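Local coordinates for protein RNA-dependent RNA polymerase (Taggert virus, PDB 6DX3) that contributes a viral OTU-domain cysteine protease that probably cleaves ubiquitin from its conjugates, at residues A[40-49]-A[142-153]. Sequence-based numbering, arbitrary orientation.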
loop_
_atom_site.group_PDB
_atom_site.type_symbol
_atom_site.label_atom_id
_atom_site.label_comp_id
_atom_site.label_asym_id
_atom_site.label_seq_id
_atom_site.Cartn_x
_atom_site.Cartn_y
_atom_site.Cartn_z
ATOM N N CYS A 40 3.419 -10.135 1.505
ATOM C CA CYS A 40 3.464 -9.518 0.182
ATOM C C CYS A 40 3.180 -8.019 0.216
ATOM O O CYS A 40 3.714 -7.275 -0.616
ATOM C CB CYS A 40 2.468 -10.216 -0.740
ATOM S SG CYS A 40 0.799 -10.222 -0.068
ATOM N N LEU A 41 2.332 -7.553 1.136
ATOM C CA LEU A 41 2.120 -6.111 1.244
ATOM C C LEU A 41 3.425 -5.402 1.583
ATOM O O LEU A 41 3.782 -4.398 0.955
ATOM C CB LEU A 41 1.053 -5.790 2.291
ATOM C CG LEU A 41 0.913 -4.281 2.535
ATOM C CD1 LEU A 41 0.320 -3.586 1.312
ATOM C CD2 LEU A 41 0.094 -3.972 3.775
ATOM N N TYR A 42 4.160 -5.929 2.566
ATOM C CA TYR A 42 5.405 -5.298 2.993
ATOM C C TYR A 42 6.503 -5.448 1.947
ATOM O O TYR A 42 7.339 -4.551 1.802
ATOM C CB TYR A 42 5.841 -5.880 4.336
ATOM C CG TYR A 42 4.749 -5.804 5.378
ATOM C CD1 TYR A 42 4.300 -4.574 5.843
ATOM C CD2 TYR A 42 4.155 -6.952 5.883
ATOM C CE1 TYR A 42 3.296 -4.488 6.789
ATOM C CE2 TYR A 42 3.148 -6.877 6.835
ATOM C CZ TYR A 42 2.723 -5.639 7.282
ATOM O OH TYR A 42 1.726 -5.546 8.224
ATOM N N HIS A 43 6.521 -6.567 1.219
ATOM C CA HIS A 43 7.426 -6.709 0.082
ATOM C C HIS A 43 7.186 -5.605 -0.942
ATOM O O HIS A 43 8.127 -4.943 -1.395
ATOM C CB HIS A 43 7.236 -8.077 -0.578
ATOM C CG HIS A 43 7.870 -9.213 0.162
ATOM N ND1 HIS A 43 9.237 -9.346 0.294
ATOM C CD2 HIS A 43 7.326 -10.283 0.786
ATOM C CE1 HIS A 43 9.505 -10.444 0.978
ATOM N NE2 HIS A 43 8.363 -11.030 1.290
ATOM N N SER A 44 5.920 -5.400 -1.322
ATOM C CA SER A 44 5.600 -4.431 -2.364
ATOM C C SER A 44 5.847 -3.002 -1.905
ATOM O O SER A 44 6.248 -2.157 -2.712
ATOM C CB SER A 44 4.148 -4.606 -2.810
ATOM O OG SER A 44 3.288 -4.688 -1.688
ATOM N N LEU A 45 5.617 -2.710 -0.623
ATOM C CA LEU A 45 5.969 -1.397 -0.093
ATOM C C LEU A 45 7.483 -1.207 -0.055
ATOM O O LEU A 45 7.982 -0.109 -0.328
ATOM C CB LEU A 45 5.365 -1.213 1.297
ATOM C CG LEU A 45 3.846 -1.034 1.338
ATOM C CD1 LEU A 45 3.353 -0.923 2.774
ATOM C CD2 LEU A 45 3.434 0.184 0.531
ATOM N N ALA A 46 8.231 -2.261 0.281
ATOM C CA ALA A 46 9.687 -2.165 0.229
ATOM C C ALA A 46 10.178 -1.989 -1.201
ATOM O O ALA A 46 11.196 -1.325 -1.432
ATOM C CB ALA A 46 10.331 -3.402 0.856
ATOM N N CYS A 47 9.466 -2.571 -2.170
ATOM C CA CYS A 47 9.850 -2.426 -3.569
ATOM C C CYS A 47 9.762 -0.976 -4.021
ATOM O O CYS A 47 10.537 -0.546 -4.884
ATOM C CB CYS A 47 8.967 -3.315 -4.448
ATOM S SG CYS A 47 9.526 -3.482 -6.158
ATOM N N GLY A 48 8.834 -0.208 -3.452
ATOM C CA GLY A 48 8.726 1.199 -3.779
ATOM C C GLY A 48 9.661 2.116 -3.022
ATOM O O GLY A 48 9.831 3.268 -3.426
ATOM N N MET A 49 10.270 1.633 -1.939
ATOM C CA MET A 49 11.132 2.448 -1.093
ATOM C C MET A 49 12.612 2.121 -1.217
ATOM O O MET A 49 13.443 2.992 -0.950
ATOM C CB MET A 49 10.730 2.300 0.380
ATOM C CG MET A 49 9.324 2.778 0.707
ATOM S SD MET A 49 9.183 4.573 0.772
ATOM C CE MET A 49 10.264 4.952 2.145
ATOM N N ILE A 142 4.148 5.692 -4.498
ATOM C CA ILE A 142 4.215 4.237 -4.539
ATOM C C ILE A 142 2.874 3.705 -5.025
ATOM O O ILE A 142 1.820 4.053 -4.481
ATOM C CB ILE A 142 4.567 3.661 -3.159
ATOM C CG1 ILE A 142 5.980 4.091 -2.748
ATOM C CG2 ILE A 142 4.428 2.145 -3.167
ATOM C CD1 ILE A 142 6.293 3.833 -1.294
ATOM N N ASN A 143 2.909 2.870 -6.058
ATOM C CA ASN A 143 1.714 2.217 -6.575
ATOM C C ASN A 143 1.822 0.721 -6.323
ATOM O O ASN A 143 2.841 0.104 -6.651
ATOM C CB ASN A 143 1.535 2.501 -8.067
ATOM C CG ASN A 143 1.328 3.974 -8.357
ATOM O OD1 ASN A 143 0.194 4.449 -8.440
ATOM N ND2 ASN A 143 2.425 4.710 -8.513
ATOM N N ILE A 144 0.780 0.147 -5.719
ATOM C CA ILE A 144 0.705 -1.288 -5.486
ATOM C C ILE A 144 -0.644 -1.791 -5.981
ATOM O O ILE A 144 -1.599 -1.028 -6.142
ATOM C CB ILE A 144 0.916 -1.669 -4.002
ATOM C CG1 ILE A 144 -0.201 -1.105 -3.129
ATOM C CG2 ILE A 144 2.267 -1.183 -3.500
ATOM C CD1 ILE A 144 -0.061 -1.477 -1.676
ATOM N N MET A 145 -0.709 -3.099 -6.225
ATOM C CA MET A 145 -1.871 -3.743 -6.822
ATOM C C MET A 145 -2.456 -4.734 -5.827
ATOM O O MET A 145 -1.773 -5.674 -5.408
ATOM C CB MET A 145 -1.492 -4.450 -8.127
ATOM C CG MET A 145 -2.673 -4.866 -9.003
ATOM S SD MET A 145 -2.125 -5.505 -10.603
ATOM C CE MET A 145 -3.493 -6.552 -11.059
ATOM N N HIS A 146 -3.717 -4.531 -5.461
ATOM C CA HIS A 146 -4.413 -5.398 -4.516
ATOM C C HIS A 146 -5.126 -6.507 -5.280
ATOM O O HIS A 146 -6.069 -6.242 -6.034
ATOM C CB HIS A 146 -5.405 -4.579 -3.688
ATOM C CG HIS A 146 -5.877 -5.266 -2.446
ATOM N ND1 HIS A 146 -6.943 -4.804 -1.702
ATOM C CD2 HIS A 146 -5.425 -6.373 -1.811
ATOM C CE1 HIS A 146 -7.129 -5.597 -0.662
ATOM N NE2 HIS A 146 -6.222 -6.559 -0.707
ATOM N N ARG A 147 -4.685 -7.748 -5.081
ATOM C CA ARG A 147 -5.165 -8.903 -5.839
ATOM C C ARG A 147 -5.692 -9.939 -4.851
ATOM O O ARG A 147 -4.929 -10.779 -4.366
ATOM C CB ARG A 147 -4.052 -9.471 -6.713
ATOM C CG ARG A 147 -3.127 -8.408 -7.275
ATOM C CD ARG A 147 -2.074 -9.002 -8.199
ATOM N NE ARG A 147 -2.626 -9.426 -9.478
ATOM C CZ ARG A 147 -1.892 -9.864 -10.496
ATOM N NH1 ARG A 147 -0.572 -9.936 -10.380
ATOM N NH2 ARG A 147 -2.472 -10.234 -11.634
ATOM N N ARG A 148 -6.963 -9.837 -4.510
ATOM C CA ARG A 148 -7.569 -10.633 -3.479
ATOM C C ARG A 148 -6.754 -10.311 -2.246
ATOM O O ARG A 148 -6.709 -9.229 -1.833
ATOM C CB ARG A 148 -7.726 -12.127 -3.786
ATOM C CG ARG A 148 -8.426 -12.433 -5.104
ATOM C CD ARG A 148 -9.895 -12.043 -5.204
ATOM N NE ARG A 148 -10.738 -13.023 -4.560
ATOM C CZ ARG A 148 -11.315 -14.041 -5.170
ATOM N NH1 ARG A 148 -11.188 -14.231 -6.473
ATOM N NH2 ARG A 148 -12.018 -14.868 -4.448
ATOM N N ASN A 149 -6.120 -11.255 -1.648
ATOM C CA ASN A 149 -5.304 -10.963 -0.479
ATOM C C ASN A 149 -3.849 -10.663 -0.820
ATOM O O ASN A 149 -3.117 -10.196 0.057
ATOM C CB ASN A 149 -5.386 -12.133 0.506
ATOM C CG ASN A 149 -6.783 -12.324 1.070
ATOM O OD1 ASN A 149 -7.547 -11.370 1.207
ATOM N ND2 ASN A 149 -7.128 -13.565 1.387
ATOM N N HIS A 150 -3.422 -10.892 -2.059
ATOM C CA HIS A 150 -2.043 -10.673 -2.486
ATOM C C HIS A 150 -1.827 -9.224 -2.915
ATOM O O HIS A 150 -2.747 -8.552 -3.390
ATOM C CB HIS A 150 -1.692 -11.618 -3.640
ATOM C CG HIS A 150 -0.283 -11.480 -4.135
ATOM N ND1 HIS A 150 0.785 -12.097 -3.521
ATOM C CD2 HIS A 150 0.229 -10.807 -5.193
ATOM C CE1 HIS A 150 1.895 -11.809 -4.176
ATOM N NE2 HIS A 150 1.586 -11.027 -5.195
ATOM N N TYR A 151 -0.587 -8.754 -2.758
ATOM C CA TYR A 151 -0.179 -7.416 -3.171
ATOM C C TYR A 151 1.051 -7.518 -4.058
ATOM O O TYR A 151 2.002 -8.230 -3.724
ATOM C CB TYR A 151 0.136 -6.524 -1.962
ATOM C CG TYR A 151 -1.065 -5.960 -1.237
ATOM C CD1 TYR A 151 -1.691 -4.802 -1.686
ATOM C CD2 TYR A 151 -1.555 -6.569 -0.088
ATOM C CE1 TYR A 151 -2.779 -4.274 -1.022
ATOM C CE2 TYR A 151 -2.643 -6.047 0.586
ATOM C CZ TYR A 151 -3.253 -4.898 0.111
ATOM O OH TYR A 151 -4.341 -4.376 0.774
ATOM N N ASP A 152 1.034 -6.804 -5.179
ATOM C CA ASP A 152 2.203 -6.671 -6.035
ATOM C C ASP A 152 2.549 -5.195 -6.180
ATOM O O ASP A 152 1.722 -4.314 -5.929
ATOM C CB ASP A 152 1.976 -7.291 -7.424
ATOM C CG ASP A 152 2.030 -8.810 -7.408
ATOM O OD1 ASP A 152 2.940 -9.379 -6.771
ATOM O OD2 ASP A 152 1.153 -9.436 -8.037
ATOM N N TYR A 153 3.789 -4.933 -6.583
ATOM C CA TYR A 153 4.238 -3.577 -6.859
ATOM C C TYR A 153 3.950 -3.219 -8.310
ATOM O O TYR A 153 4.041 -4.067 -9.200
ATOM C CB TYR A 153 5.734 -3.430 -6.578
ATOM C CG TYR A 153 6.247 -2.019 -6.770
ATOM C CD1 TYR A 153 5.916 -1.016 -5.868
ATOM C CD2 TYR A 153 7.054 -1.688 -7.852
ATOM C CE1 TYR A 153 6.373 0.276 -6.035
ATOM C CE2 TYR A 153 7.521 -0.391 -8.025
ATOM C CZ TYR A 153 7.175 0.585 -7.110
ATOM O OH TYR A 153 7.626 1.876 -7.264
#
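Leu-41 faces Tyr-151 and Ser-44 faces Tyr-153 because helix 40-49 lies over strand 150-153 almost parallel to it, their axes 6.8 Å apart at closest approach and 11° from alignment; strand 142-147, joined through a type II' turn, runs roughly antiparallel to the helix. At the helix start Cys-40 holds SG between its backbone N and carbonyl carbon (chi1 55°), which turns the sulfur to the His-150 end of the strand: SG is 3.9 Å from His-150 ND1 and accepts a weak hydrogen bond from Tyr-151 N at 3.4 Å. On the far side of the imidazole, His-150 NE2 donates to Asp-152 OD1 (2.7 Å), near the ring plane but from above the carboxylate plane, tying down the ring's rotation. A cysteine opening a helix beside a strand-borne histidine is the clan CA protease arrangement, so Cys-40 and His-150 are probably the catalytic pair. Leu-41 sets CD1 squarely over one face of Tyr-151, 3.6 Å from the ring centroid and 6° off its normal, while His-146 CD2 lies over the opposite face. Farther along, Cys-47 SG meets the Tyr-153 ring obliquely, a sulfur-aromatic contact, 3.5 Å from CD2. The ring also packs against Gly-48, whose CA comes to 3.4 Å from Tyr-153 CE1. Met-49 SD closes the row on Ile-142 CD1 (3.6 Å). Within the sheet, strand 116-121 flanks 142-147; helix 57-72 covers the side of helix 40-49 turned away from the strands, meeting Tyr-42 and Ala-46, while helix 102-112 meets Leu-41 and Met-49 at the flank.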